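Side-chain contacts in hypothetical sugar ABC-transporter sugar binding protein (Arthrobacter globiformis, PDB 7BVT), which binds cyclic alpha-maltosyl-1,6-maltose and probably hands it to a membrane ABC transporter for uptake into the bacterial cell: residues Asp120-Phe125 against Ser134-Ala139; Leu197-Gln202 against His369-Thr374; Gln202-Gln207 against Leu231-Asp236; Gly210-Ala215 against Ala220-Pro225. One frame throughout, in Å; residues are numbered along the deposited sequence.

From the N terminus, interaction 1 comes first and is complete before the next begins: it closes the short stretch, holding the turn from strand 127-128 into strand 131-136, that joins helix 120-125 to P136. Interaction 2 then closes the longest loop, bringing helix 195-207 against the segment after strand 368-369, at the sugar. Within that span lies interaction 3, where the same helix meets helix 225-239, and innermost is interaction 4, which folds the connection between those two helices back on itself. None of the loops cross. Q202 belongs to both interactions 2 and 3, and its amide also touches the F212 ring of interaction 4. F125 and N373 join interaction 1 to interaction 2 by a probable hydrogen bond.

Interaction 1 (Asp120-Phe125 against Ser134-Ala139); sequences DALTSF and SVPVSA
S134 OG donates to a water at 2.8 Å, and the same water donates to L122 O at 3.0 Å. This two-bond bridge is the polar link between helix 120-125 and the segment 134-139, and it occupies a helix carbonyl that lies close to where the helix ends. The direct contact is apolar. L122 CB sits 3.5 Å from P136 CG, and the leucine goes on past the proline ring to bring CD1 to 3.7 Å from P136 CB. With CG beside the backbone N and anti to the carbonyl carbon (chi1 -64°), the L122 branch is directed along the proline rather than away from it. The two side chains cross at a slant, and CD1 continues to A139 CB, a looser touch at 4.4 Å. Behind this face, D120 O is held twice by S124: the amide N arrives at 2.9 Å in the ordinary helical way, while OG donates at 3.0 Å from the other face of the carbonyl plane. The helix lies against strand 131-136, which follows it in the chain after the short strand 127-128. Strand 292-301 lies beside it, touching A121 through L294 and P136 through Q298 and pairing its backbone with V135, while F125 and S134 pack on helix 94-100.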
# COMPACT_ATOMS: atom_id res chain seq x y z
N ASP A 120 1.07 2.86 -13.35
CA ASP A 120 0.58 4.22 -13.63
C ASP A 120 0.02 4.89 -12.36
O ASP A 120 0.12 6.12 -12.25
CB ASP A 120 -0.52 4.15 -14.70
CG ASP A 120 -0.07 3.74 -16.10
OD1 ASP A 120 1.12 3.66 -16.38
OD2 ASP A 120 -0.99 3.56 -16.94
N ALA A 121 -0.64 4.16 -11.50
CA ALA A 121 -1.22 4.74 -10.29
C ALA A 121 -0.05 5.34 -9.49
O ALA A 121 -0.22 6.41 -8.91
CB ALA A 121 -1.99 3.73 -9.50
N LEU A 122 1.09 4.65 -9.47
CA LEU A 122 2.27 5.14 -8.70
C LEU A 122 3.00 6.30 -9.37
O LEU A 122 3.47 7.21 -8.64
CB LEU A 122 3.21 3.99 -8.37
CG LEU A 122 2.58 2.94 -7.46
CD1 LEU A 122 3.39 1.69 -7.40
CD2 LEU A 122 2.34 3.51 -6.06
N THR A 123 3.13 6.35 -10.69
CA THR A 123 3.74 7.54 -11.34
C THR A 123 2.76 8.71 -11.21
O THR A 123 3.19 9.84 -11.01
CB THR A 123 4.18 7.32 -12.78
OG1 THR A 123 3.07 6.79 -13.52
CG2 THR A 123 5.41 6.42 -12.81
N SER A 124 1.46 8.46 -11.31
CA SER A 124 0.47 9.56 -11.15
C SER A 124 0.56 10.15 -9.75
O SER A 124 0.57 11.38 -9.63
CB SER A 124 -0.92 9.08 -11.42
OG SER A 124 -0.99 8.81 -12.81
N PHE A 125 0.57 9.30 -8.76
CA PHE A 125 0.74 9.66 -7.34
C PHE A 125 1.99 10.52 -7.21
O PHE A 125 1.94 11.58 -6.61
CB PHE A 125 0.84 8.41 -6.47
CG PHE A 125 1.01 8.76 -5.02
CD1 PHE A 125 2.24 9.07 -4.50
CD2 PHE A 125 -0.09 8.99 -4.21
CE1 PHE A 125 2.38 9.48 -3.20
CE2 PHE A 125 0.04 9.37 -2.89
CZ PHE A 125 1.29 9.65 -2.40
N SER A 134 8.56 11.65 -7.34
CA SER A 134 8.85 10.33 -6.77
C SER A 134 8.65 9.24 -7.84
O SER A 134 7.88 9.39 -8.81
CB SER A 134 8.06 10.03 -5.51
OG SER A 134 6.67 9.92 -5.79
N VAL A 135 9.32 8.13 -7.62
CA VAL A 135 9.08 6.90 -8.39
C VAL A 135 9.03 5.78 -7.37
O VAL A 135 9.86 5.73 -6.46
CB VAL A 135 10.12 6.71 -9.51
CG1 VAL A 135 11.53 6.56 -8.95
CG2 VAL A 135 9.79 5.56 -10.43
N PRO A 136 8.14 4.81 -7.51
CA PRO A 136 8.18 3.66 -6.61
C PRO A 136 9.41 2.80 -6.87
O PRO A 136 9.80 2.58 -7.99
CB PRO A 136 6.90 2.92 -6.97
CG PRO A 136 6.66 3.24 -8.41
CD PRO A 136 7.06 4.69 -8.49
N VAL A 137 9.99 2.27 -5.80
CA VAL A 137 11.09 1.29 -5.85
C VAL A 137 10.70 0.01 -5.15
O VAL A 137 11.46 -0.96 -5.26
CB VAL A 137 12.38 1.88 -5.27
CG1 VAL A 137 12.87 2.96 -6.22
CG2 VAL A 137 12.23 2.40 -3.86
N SER A 138 9.53 -0.04 -4.52
CA SER A 138 8.92 -1.32 -4.09
C SER A 138 7.40 -1.13 -4.08
O SER A 138 6.96 0.04 -4.15
CB SER A 138 9.36 -1.71 -2.73
OG SER A 138 8.81 -0.85 -1.76
N ALA A 139 6.66 -2.20 -4.10
CA ALA A 139 5.19 -2.08 -4.00
C ALA A 139 4.65 -3.24 -3.18
O ALA A 139 5.30 -4.26 -2.99
CB ALA A 139 4.57 -2.07 -5.37
O HOH W 1 5.80 7.44 -6.71

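Interaction 2 (Leu197-Gln202 against His369-Thr374); sequences LTWNFQ and HARPNT. With GLC (alpha-D-glucopyranose), chain B; GLC (alpha-D-glucopyranose), chain C.
R371 reaches across to Q202 and W199 on its way to the sugar. Beyond CB, its CG lies 3.2 Å from Q202 OE1, and CD stays beside the same oxygen; that amide is itself held by N293 through OE1 and by Y377 through NE2. The chain then bends (chi3 -71°), which turns the guanidinium up against the indole. NE comes within 3.9 Å of W199 CE3, and CZ is closer, with CE3 over the centre of one guanidinium face at 3.6 Å. The two planes are tilted 39° apart, so this is no flat stack. At the tip both nitrogens donate to glucose B: NH1 to O3 at 3.0 Å, and NH2 to O4 at 2.8 Å along a nearly straight bond (165°). NH2 also forms a salt bridge with E195 and NH1 bonds to L294 O, fixing the rotation of the group. W199 meets the sugar in two ways: C6 of glucose B lies over one face of its ring, while NE1 donates in the ring plane to O6 of glucose C at 3.1 Å. A tryptophan ring against a sugar, with polar side chains bonding its hydroxyls, is characteristic of carbohydrate sites; W199, N200 and R371 belong to this solute-binding protein's glycan pocket.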
# COMPACT_ATOMS: atom_id res chain seq x y z
N LEU A 197 -7.83 1.61 9.36
CA LEU A 197 -9.26 1.66 8.99
C LEU A 197 -9.37 2.26 7.59
O LEU A 197 -9.97 1.63 6.71
CB LEU A 197 -10.03 2.48 10.04
CG LEU A 197 -11.55 2.51 9.92
CD1 LEU A 197 -12.20 3.02 11.22
CD2 LEU A 197 -12.01 3.38 8.78
N THR A 198 -8.82 3.45 7.38
CA THR A 198 -9.03 4.20 6.13
C THR A 198 -8.57 3.36 4.93
O THR A 198 -9.32 3.27 3.96
CB THR A 198 -8.31 5.54 6.17
OG1 THR A 198 -8.89 6.26 7.25
CG2 THR A 198 -8.40 6.28 4.86
N TRP A 199 -7.38 2.79 4.96
CA TRP A 199 -6.80 2.20 3.74
C TRP A 199 -7.43 0.82 3.48
O TRP A 199 -7.53 0.44 2.31
CB TRP A 199 -5.29 2.23 3.80
CG TRP A 199 -4.52 0.97 4.01
CD1 TRP A 199 -4.59 0.12 5.07
CD2 TRP A 199 -3.50 0.45 3.15
NE1 TRP A 199 -3.71 -0.92 4.89
CE2 TRP A 199 -3.01 -0.74 3.74
CE3 TRP A 199 -2.95 0.87 1.94
CZ2 TRP A 199 -1.97 -1.47 3.17
CZ3 TRP A 199 -1.93 0.13 1.37
CH2 TRP A 199 -1.50 -1.05 1.95
N ASN A 200 -7.94 0.16 4.51
CA ASN A 200 -8.76 -1.06 4.29
C ASN A 200 -10.12 -0.70 3.71
O ASN A 200 -10.60 -1.41 2.79
CB ASN A 200 -8.87 -1.85 5.60
CG ASN A 200 -7.67 -2.72 5.87
OD1 ASN A 200 -6.87 -2.44 6.78
ND2 ASN A 200 -7.51 -3.73 5.05
N PHE A 201 -10.74 0.36 4.21
CA PHE A 201 -12.04 0.81 3.70
C PHE A 201 -11.93 1.29 2.26
O PHE A 201 -12.83 1.02 1.46
CB PHE A 201 -12.59 1.93 4.59
CG PHE A 201 -13.95 2.36 4.15
CD1 PHE A 201 -15.09 1.63 4.48
CD2 PHE A 201 -14.11 3.46 3.34
CE1 PHE A 201 -16.33 2.00 3.99
CE2 PHE A 201 -15.34 3.85 2.89
CZ PHE A 201 -16.46 3.13 3.21
N GLN A 202 -10.86 2.01 1.91
CA GLN A 202 -10.75 2.57 0.55
C GLN A 202 -10.88 1.43 -0.47
O GLN A 202 -11.36 1.65 -1.55
CB GLN A 202 -9.42 3.28 0.38
CG GLN A 202 -9.43 4.68 0.97
CD GLN A 202 -8.04 5.22 1.32
OE1 GLN A 202 -7.06 4.49 1.38
NE2 GLN A 202 -7.98 6.54 1.57
N HIS A 369 -5.19 0.89 -6.77
CA HIS A 369 -5.27 2.35 -6.69
C HIS A 369 -4.23 2.86 -5.73
O HIS A 369 -3.90 2.13 -4.82
CB HIS A 369 -6.65 2.78 -6.21
CG HIS A 369 -7.79 2.45 -7.10
ND1 HIS A 369 -8.71 3.40 -7.47
CD2 HIS A 369 -8.24 1.28 -7.62
CE1 HIS A 369 -9.61 2.87 -8.24
NE2 HIS A 369 -9.39 1.57 -8.32
N ALA A 370 -3.82 4.12 -5.90
CA ALA A 370 -3.05 4.85 -4.88
C ALA A 370 -3.95 5.87 -4.17
O ALA A 370 -4.80 6.45 -4.83
CB ALA A 370 -1.87 5.58 -5.51
N ARG A 371 -3.67 6.07 -2.89
CA ARG A 371 -4.23 7.14 -2.04
C ARG A 371 -3.94 8.48 -2.69
O ARG A 371 -3.07 8.64 -3.56
CB ARG A 371 -3.68 6.97 -0.64
CG ARG A 371 -4.40 5.84 0.11
CD ARG A 371 -3.69 5.35 1.34
NE ARG A 371 -2.49 4.62 0.94
CZ ARG A 371 -1.56 4.19 1.77
NH1 ARG A 371 -0.50 3.53 1.30
NH2 ARG A 371 -1.74 4.33 3.06
N PRO A 372 -4.73 9.51 -2.34
CA PRO A 372 -4.51 10.82 -2.92
C PRO A 372 -3.21 11.46 -2.42
O PRO A 372 -2.79 11.29 -1.28
CB PRO A 372 -5.69 11.64 -2.45
CG PRO A 372 -6.07 10.97 -1.16
CD PRO A 372 -5.85 9.48 -1.39
N ASN A 373 -2.57 12.19 -3.34
CA ASN A 373 -1.20 12.73 -3.15
C ASN A 373 -1.24 14.13 -2.52
O ASN A 373 -0.39 14.95 -2.83
CB ASN A 373 -0.37 12.65 -4.43
CG ASN A 373 -0.86 13.57 -5.51
OD1 ASN A 373 -1.89 14.25 -5.34
ND2 ASN A 373 -0.13 13.57 -6.62
N THR A 374 -2.16 14.35 -1.61
CA THR A 374 -2.22 15.63 -0.85
C THR A 374 -1.32 15.52 0.37
O THR A 374 -1.31 14.51 1.04
CB THR A 374 -3.66 16.00 -0.51
OG1 THR A 374 -3.59 17.14 0.37
CG2 THR A 374 -4.48 14.89 0.12
C1 GLC B . 2.02 -0.69 4.52
C2 GLC B . 2.19 0.16 3.30
C3 GLC B . 1.92 1.61 3.62
C4 GLC B . 0.53 1.70 4.25
C5 GLC B . 0.50 0.88 5.53
C6 GLC B . -0.90 0.93 6.18
O2 GLC B . 3.47 -0.14 2.75
O3 GLC B . 2.04 2.38 2.41
O4 GLC B . 0.21 3.04 4.61
O5 GLC B . 0.74 -0.46 5.19
O6 GLC B . -0.76 0.59 7.55
C1 GLC C . -2.06 0.39 8.21
C2 GLC C . -1.92 0.48 9.74
C3 GLC C . -0.96 -0.63 10.18
C4 GLC C . -1.47 -2.02 9.74
C5 GLC C . -1.92 -2.05 8.25
C6 GLC C . -2.92 -3.15 8.02
O2 GLC C . -1.41 1.77 10.10
O3 GLC C . -0.79 -0.60 11.61
O4 GLC C . -0.40 -2.95 9.97
O5 GLC C . -2.66 -0.85 7.87
O6 GLC C . -2.98 -3.36 6.61

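Interaction 3 (Gln202-Gln207 against Leu231-Asp236); sequences QVNLWQ and LQYWVD
N204 and W234 both carry CG beside the backbone N, anti to the carbonyl carbon (chi1 -65° and -74°), and these settings bring the amide oxygen to the N-H edge of the indole between helices 195-207 and 225-239. W234 NE1 donates to N204 OD1 at 2.9 Å with an N-H...O angle of 159°. The donor lies in the carbonyl plane, on a lone pair, and the oxygen is close to the indole plane, although the amide and ring planes themselves stand steeply to each other. The other end of the amide is used as well: N204 ND2 donates to Q207 OE1, one helical turn on, at 2.8 Å, with its partner nearly in the amide plane. Gripped at both ends, the amide cannot readily flip. Y233 takes the remaining contact from its edge, with CE2 3.9 Å from N204 ND2. With an alanine here, the buried indole N-H of W234 would probably lose its acceptor and Q207 OE1 one of its donors, with a gap left between the helices. W165 braces the arrangement, stacking on Y233 and donating from NE1 to Q207 OE1, while F201 meets W234 edge-to-face. This is a packed helix pair joined by a buried side-chain hydrogen bond from tryptophan to asparagine, next to the turns of helix 195-207 that carry sugar-pocket residues W199 and N200.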
# COMPACT_ATOMS: atom_id res chain seq x y z
N GLN A 202 -10.86 2.01 1.91
CA GLN A 202 -10.75 2.57 0.55
C GLN A 202 -10.88 1.43 -0.47
O GLN A 202 -11.36 1.65 -1.55
CB GLN A 202 -9.42 3.28 0.38
CG GLN A 202 -9.43 4.68 0.97
CD GLN A 202 -8.04 5.22 1.32
OE1 GLN A 202 -7.06 4.49 1.38
NE2 GLN A 202 -7.98 6.54 1.57
N VAL A 203 -10.35 0.26 -0.17
CA VAL A 203 -10.43 -0.89 -1.11
C VAL A 203 -11.89 -1.09 -1.50
O VAL A 203 -12.19 -1.17 -2.67
CB VAL A 203 -9.90 -2.17 -0.44
CG1 VAL A 203 -10.19 -3.40 -1.28
CG2 VAL A 203 -8.43 -2.04 -0.13
N ASN A 204 -12.76 -1.18 -0.51
CA ASN A 204 -14.18 -1.51 -0.76
C ASN A 204 -14.92 -0.30 -1.34
O ASN A 204 -15.79 -0.50 -2.23
CB ASN A 204 -14.82 -1.94 0.56
CG ASN A 204 -14.24 -3.23 1.11
OD1 ASN A 204 -14.08 -3.36 2.32
ND2 ASN A 204 -13.87 -4.17 0.25
N LEU A 205 -14.51 0.93 -0.99
CA LEU A 205 -15.07 2.16 -1.60
C LEU A 205 -14.77 2.10 -3.12
O LEU A 205 -15.65 2.31 -3.95
CB LEU A 205 -14.43 3.36 -0.91
CG LEU A 205 -14.72 4.71 -1.56
CD1 LEU A 205 -16.19 5.12 -1.38
CD2 LEU A 205 -13.80 5.76 -0.99
N TRP A 206 -13.54 1.84 -3.52
CA TRP A 206 -13.17 1.76 -4.95
C TRP A 206 -13.85 0.59 -5.67
O TRP A 206 -14.32 0.79 -6.83
CB TRP A 206 -11.67 1.67 -5.08
CG TRP A 206 -10.94 2.93 -4.75
CD1 TRP A 206 -11.30 4.22 -5.02
CD2 TRP A 206 -9.69 2.99 -4.05
NE1 TRP A 206 -10.34 5.09 -4.53
CE2 TRP A 206 -9.36 4.36 -3.90
CE3 TRP A 206 -8.86 2.01 -3.47
CZ2 TRP A 206 -8.20 4.76 -3.27
CZ3 TRP A 206 -7.69 2.43 -2.88
CH2 TRP A 206 -7.37 3.78 -2.77
N GLN A 207 -14.00 -0.56 -5.01
CA GLN A 207 -14.66 -1.71 -5.64
C GLN A 207 -16.13 -1.36 -5.92
O GLN A 207 -16.65 -1.84 -6.91
CB GLN A 207 -14.65 -2.91 -4.69
CG GLN A 207 -13.26 -3.49 -4.51
CD GLN A 207 -13.28 -4.58 -3.47
OE1 GLN A 207 -14.10 -4.52 -2.55
NE2 GLN A 207 -12.45 -5.62 -3.63
N LEU A 231 -19.72 1.27 3.13
CA LEU A 231 -19.87 1.34 4.61
C LEU A 231 -21.00 0.40 5.10
O LEU A 231 -20.86 -0.18 6.19
CB LEU A 231 -20.09 2.80 5.05
CG LEU A 231 -20.14 2.98 6.57
CD1 LEU A 231 -18.93 2.42 7.27
CD2 LEU A 231 -20.36 4.46 6.95
N GLN A 232 -22.06 0.23 4.33
CA GLN A 232 -23.17 -0.70 4.72
C GLN A 232 -22.63 -2.12 4.75
O GLN A 232 -23.04 -2.92 5.62
CB GLN A 232 -24.31 -0.59 3.73
CG GLN A 232 -25.57 -1.32 4.21
CD GLN A 232 -26.13 -0.64 5.44
OE1 GLN A 232 -26.51 0.55 5.40
NE2 GLN A 232 -26.18 -1.37 6.55
N TYR A 233 -21.67 -2.42 3.88
CA TYR A 233 -21.01 -3.76 3.88
C TYR A 233 -20.31 -4.00 5.22
O TYR A 233 -20.48 -5.07 5.85
CB TYR A 233 -20.05 -3.87 2.71
CG TYR A 233 -19.15 -5.07 2.54
CD1 TYR A 233 -19.62 -6.36 2.57
CD2 TYR A 233 -17.85 -4.86 2.11
CE1 TYR A 233 -18.79 -7.43 2.29
CE2 TYR A 233 -17.01 -5.92 1.80
CZ TYR A 233 -17.50 -7.21 1.87
OH TYR A 233 -16.69 -8.25 1.52
N TRP A 234 -19.44 -3.06 5.61
CA TRP A 234 -18.78 -3.13 6.93
C TRP A 234 -19.85 -3.26 8.02
O TRP A 234 -19.69 -4.10 8.90
CB TRP A 234 -17.85 -1.93 7.20
CG TRP A 234 -16.57 -1.99 6.42
CD1 TRP A 234 -16.41 -2.26 5.07
CD2 TRP A 234 -15.27 -1.69 6.90
NE1 TRP A 234 -15.08 -2.21 4.73
CE2 TRP A 234 -14.36 -1.89 5.84
CE3 TRP A 234 -14.76 -1.35 8.15
CZ2 TRP A 234 -13.00 -1.67 5.98
CZ3 TRP A 234 -13.41 -1.15 8.30
CH2 TRP A 234 -12.53 -1.34 7.23
N VAL A 235 -20.86 -2.41 8.01
CA VAL A 235 -21.81 -2.38 9.16
C VAL A 235 -22.61 -3.69 9.19
O VAL A 235 -22.85 -4.24 10.29
CB VAL A 235 -22.71 -1.14 9.11
CG1 VAL A 235 -23.85 -1.23 10.10
CG2 VAL A 235 -21.88 0.11 9.34
N ASP A 236 -22.91 -4.22 8.01
CA ASP A 236 -23.66 -5.50 7.92
C ASP A 236 -22.81 -6.63 8.47
O ASP A 236 -23.36 -7.50 9.16
CB ASP A 236 -24.10 -5.86 6.51
CG ASP A 236 -25.23 -5.00 5.99
OD1 ASP A 236 -25.80 -4.25 6.77
OD2 ASP A 236 -25.50 -5.09 4.78

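Interaction 4 (Gly210-Ala215 against Ala220-Pro225); sequences GDFLTA and AAFNTP
F212 O accepts a hydrogen bond from A221 N at 2.8 Å, the single backbone hydrogen bond between two loop arms that run antiparallel and form one isolated beta bridge, L213 with A220. The donor stands above the carbonyl plane, and the N-H...O angle is 151°. F222 CD2 comes to 3.3 Å from the same oxygen. The F222 ring gets there because its CG sits between the backbone N and the carbonyl carbon (chi1 52°), which folds it back alongside F212. The two rings point the same way and meet obliquely, planes 33° apart, with F212 CD1 3.9 Å from F222 CD2. On the other side of the bridge, A221 CB rests on the L213 backbone, 3.5 Å from L213 C, and also touches D211 CB at 3.8 Å. Further out, F384 of helix 377-392 meets both phenylalanine rings edge-to-face, L205 of helix 195-207 lies against them, and L213 packs on V409 and L413 of helix 398-415. Replacing F222 with a serine would probably open a gap beside F212 and take from F384 one of its edge-to-face partners. T224 ends the loop as N-cap of helix 225-239, its OG1 bonded to G227 N. A water there accepts from D211 N at 3.0 Å, donates to A221 O at 2.8 Å, and lies 2.8 Å from T224 OG1.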
# COMPACT_ATOMS: atom_id res chain seq x y z
N GLY A 210 -16.71 3.92 -6.11
CA GLY A 210 -16.62 5.19 -5.35
C GLY A 210 -15.28 5.86 -5.51
O GLY A 210 -14.36 5.28 -6.09
N ASP A 211 -15.19 7.09 -5.03
CA ASP A 211 -13.96 7.89 -5.01
C ASP A 211 -13.74 8.34 -3.58
O ASP A 211 -14.73 8.58 -2.86
CB ASP A 211 -14.07 9.07 -5.98
CG ASP A 211 -14.38 8.65 -7.40
OD1 ASP A 211 -13.52 8.06 -8.01
OD2 ASP A 211 -15.49 8.97 -7.88
N PHE A 212 -12.49 8.57 -3.19
CA PHE A 212 -12.16 9.03 -1.82
C PHE A 212 -12.16 10.56 -1.82
O PHE A 212 -13.04 11.15 -1.18
CB PHE A 212 -10.87 8.39 -1.30
CG PHE A 212 -10.58 8.74 0.13
CD1 PHE A 212 -11.39 8.26 1.14
CD2 PHE A 212 -9.53 9.58 0.46
CE1 PHE A 212 -11.13 8.60 2.45
CE2 PHE A 212 -9.28 9.93 1.77
CZ PHE A 212 -10.07 9.43 2.78
N LEU A 213 -11.19 11.17 -2.49
CA LEU A 213 -11.25 12.65 -2.72
C LEU A 213 -11.59 12.93 -4.18
O LEU A 213 -11.56 12.05 -5.06
CB LEU A 213 -9.92 13.31 -2.36
CG LEU A 213 -9.40 13.13 -0.93
CD1 LEU A 213 -8.18 13.98 -0.64
CD2 LEU A 213 -10.47 13.35 0.13
N THR A 214 -11.94 14.18 -4.45
CA THR A 214 -12.12 14.65 -5.85
C THR A 214 -10.77 14.61 -6.56
O THR A 214 -9.73 14.49 -5.89
CB THR A 214 -12.71 16.06 -5.86
OG1 THR A 214 -11.79 16.84 -5.10
CG2 THR A 214 -14.11 16.09 -5.29
N ALA A 215 -10.78 14.73 -7.89
CA ALA A 215 -9.57 14.55 -8.73
C ALA A 215 -8.52 15.60 -8.37
O ALA A 215 -7.33 15.26 -8.41
CB ALA A 215 -9.92 14.59 -10.21
N ALA A 220 -13.77 15.92 -0.15
CA ALA A 220 -14.30 14.55 -0.13
C ALA A 220 -15.14 14.21 -1.37
O ALA A 220 -15.89 15.04 -1.92
CB ALA A 220 -15.10 14.37 1.12
N ALA A 221 -15.11 12.94 -1.77
CA ALA A 221 -15.89 12.43 -2.91
C ALA A 221 -16.66 11.15 -2.54
O ALA A 221 -17.30 10.61 -3.43
CB ALA A 221 -14.98 12.21 -4.07
N PHE A 222 -16.60 10.71 -1.29
CA PHE A 222 -17.08 9.36 -0.88
C PHE A 222 -18.53 9.40 -0.35
O PHE A 222 -19.05 8.34 0.03
CB PHE A 222 -16.16 8.79 0.19
CG PHE A 222 -15.92 9.70 1.37
CD1 PHE A 222 -16.94 9.98 2.28
CD2 PHE A 222 -14.69 10.33 1.56
CE1 PHE A 222 -16.71 10.85 3.34
CE2 PHE A 222 -14.47 11.19 2.62
CZ PHE A 222 -15.49 11.47 3.49
N ASN A 223 -19.18 10.55 -0.21
CA ASN A 223 -20.53 10.62 0.41
C ASN A 223 -21.56 10.46 -0.69
O ASN A 223 -22.20 11.42 -1.12
CB ASN A 223 -20.70 11.88 1.26
CG ASN A 223 -21.98 11.82 2.07
OD1 ASN A 223 -22.61 10.76 2.20
ND2 ASN A 223 -22.36 12.96 2.64
N THR A 224 -21.67 9.23 -1.16
CA THR A 224 -22.31 8.84 -2.41
C THR A 224 -23.00 7.51 -2.17
O THR A 224 -22.76 6.86 -1.17
CB THR A 224 -21.28 8.68 -3.52
OG1 THR A 224 -20.35 7.67 -3.08
CG2 THR A 224 -20.57 9.98 -3.82
N PRO A 225 -23.85 7.06 -3.11
CA PRO A 225 -24.43 5.72 -2.97
C PRO A 225 -23.32 4.66 -2.89
O PRO A 225 -23.52 3.67 -2.22
CB PRO A 225 -25.25 5.60 -4.25
CG PRO A 225 -25.67 7.04 -4.53
CD PRO A 225 -24.45 7.85 -4.20
O HOH W 2 -17.90 8.06 -4.29